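Local coordinates for protein XPF endonuclease (Aeropyrum pernix, PDB 2BGW) that probably nicks one strand of branched DNA near a junction, as a magnesium-binding, structure-specific endonuclease linked to nucleotide excision repair, at residues A[24-28]-A[29-33]. Numbering follows the deposited sequence.
Sequences SILES and LGVQV
With CG2 anti to its own carbonyl carbon and CG1 anti to the backbone N (chi1 164°), V33 lays one methyl against L26, CG2 of V33 lying 3.5 Å from L26 CB, and the two side chains cross at about a right angle. In E27, CG stands anti to the carbonyl carbon (chi1 -75°), which places this methylene beside V33, E27 CG lying 3.8 Å from V33 CB; the chain runs extended from there. Between E27 and V33 in sequence the chain reverses. L29 N bonds to I25 O at 3.0 Å and makes a weak second bond to L26 O. G30, at positive phi (80°), is the C-prime residue of a Schellman motif ending helix 22-28: G30 N reaches E27 O at 2.9 Å, and V31 N reaches L26 O at 3.1 Å. The turn leads into strand 32-36, outermost in the sheet of this chain, completing the beta-alpha-beta unit begun by strand 10-14 in the ERCC4 nuclease domain. V31 and V33 also touch V11 of that strand. On the other flank, L29 CD1 approaches I25 CG2 and L26 CD2, each at 4.3 Å, while the L29 side chain also touches L128 of helix 123-137. Replacing L29 by alanine removes CG and both methyls, which would probably leave I25 CG2 and L26 CD2 without their neighbour and open a gap toward L128. V31 brings CG2 to 4.2 Å from L26 CD2.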
loop_
_atom_site.group_PDB
_atom_site.type_symbol
_atom_site.label_atom_id
_atom_site.label_comp_id
_atom_site.label_asym_id
_atom_site.label_seq_id
_atom_site.Cartn_x
_atom_site.Cartn_y
_atom_site.Cartn_z
ATOM N N SER A 24 -9.093 -14.409 12.798
ATOM C CA SER A 24 -10.009 -15.567 12.978
ATOM C C SER A 24 -11.046 -15.627 11.896
ATOM O O SER A 24 -11.392 -16.702 11.424
ATOM C CB SER A 24 -10.723 -15.505 14.316
ATOM O OG SER A 24 -9.783 -15.169 15.320
ATOM N N ILE A 25 -11.549 -14.466 11.504
ATOM C CA ILE A 25 -12.465 -14.420 10.375
ATOM C C ILE A 25 -11.765 -14.912 9.116
ATOM O O ILE A 25 -12.311 -15.751 8.395
ATOM C CB ILE A 25 -13.090 -13.036 10.179
ATOM C CG1 ILE A 25 -13.785 -12.592 11.460
ATOM C CG2 ILE A 25 -14.123 -13.095 9.076
ATOM C CD1 ILE A 25 -14.235 -11.152 11.433
ATOM N N LEU A 26 -10.552 -14.408 8.882
ATOM C CA LEU A 26 -9.745 -14.804 7.731
ATOM C C LEU A 26 -9.525 -16.302 7.669
ATOM O O LEU A 26 -9.667 -16.920 6.623
ATOM C CB LEU A 26 -8.413 -14.081 7.733
ATOM C CG LEU A 26 -8.399 -12.787 6.935
ATOM C CD1 LEU A 26 -7.063 -12.115 7.088
ATOM C CD2 LEU A 26 -8.716 -13.007 5.460
ATOM N N GLU A 27 -9.194 -16.896 8.802
ATOM C CA GLU A 27 -8.998 -18.324 8.853
ATOM C C GLU A 27 -10.303 -19.066 8.612
ATOM O O GLU A 27 -10.335 -20.165 8.055
ATOM C CB GLU A 27 -8.423 -18.699 10.192
ATOM C CG GLU A 27 -6.998 -18.357 10.313
ATOM C CD GLU A 27 -6.523 -18.575 11.717
ATOM O OE1 GLU A 27 -7.362 -18.976 12.561
ATOM O OE2 GLU A 27 -5.323 -18.329 11.988
ATOM N N SER A 28 -11.386 -18.439 9.028
ATOM C CA SER A 28 -12.692 -19.023 8.863
ATOM C C SER A 28 -13.128 -19.048 7.424
ATOM O O SER A 28 -13.955 -19.857 7.074
ATOM C CB SER A 28 -13.703 -18.245 9.666
ATOM O OG SER A 28 -14.646 -19.143 10.218
ATOM N N LEU A 29 -12.581 -18.159 6.596
ATOM C CA LEU A 29 -12.763 -18.228 5.136
ATOM C C LEU A 29 -11.712 -19.128 4.432
ATOM O O LEU A 29 -11.567 -19.107 3.198
ATOM C CB LEU A 29 -12.754 -16.819 4.529
ATOM C CG LEU A 29 -13.550 -15.728 5.245
ATOM C CD1 LEU A 29 -12.800 -14.420 5.192
ATOM C CD2 LEU A 29 -14.948 -15.578 4.643
ATOM N N GLY A 30 -10.979 -19.903 5.227
ATOM C CA GLY A 30 -10.001 -20.856 4.700
ATOM C C GLY A 30 -8.662 -20.269 4.295
ATOM O O GLY A 30 -7.886 -20.900 3.575
ATOM N N VAL A 31 -8.391 -19.049 4.749
ATOM C CA VAL A 31 -7.121 -18.412 4.464
ATOM C C VAL A 31 -6.138 -18.809 5.547
ATOM O O VAL A 31 -6.461 -18.800 6.722
ATOM C CB VAL A 31 -7.271 -16.897 4.406
ATOM C CG1 VAL A 31 -5.940 -16.231 4.318
ATOM C CG2 VAL A 31 -8.070 -16.518 3.220
ATOM N N GLN A 32 -4.943 -19.197 5.142
ATOM C CA GLN A 32 -3.888 -19.428 6.094
ATOM C C GLN A 32 -3.337 -18.072 6.522
ATOM O O GLN A 32 -2.927 -17.249 5.679
ATOM C CB GLN A 32 -2.792 -20.252 5.460
ATOM C CG GLN A 32 -2.003 -21.058 6.466
ATOM C CD GLN A 32 -0.687 -21.594 5.901
ATOM O OE1 GLN A 32 -0.182 -21.134 4.858
ATOM N NE2 GLN A 32 -0.113 -22.560 6.602
ATOM N N VAL A 33 -3.327 -17.851 7.835
ATOM C CA VAL A 33 -3.002 -16.554 8.400
ATOM C C VAL A 33 -1.827 -16.698 9.359
ATOM O O VAL A 33 -2.002 -17.201 10.458
ATOM C CB VAL A 33 -4.235 -15.996 9.147
ATOM C CG1 VAL A 33 -3.851 -14.874 10.050
ATOM C CG2 VAL A 33 -5.282 -15.530 8.164
#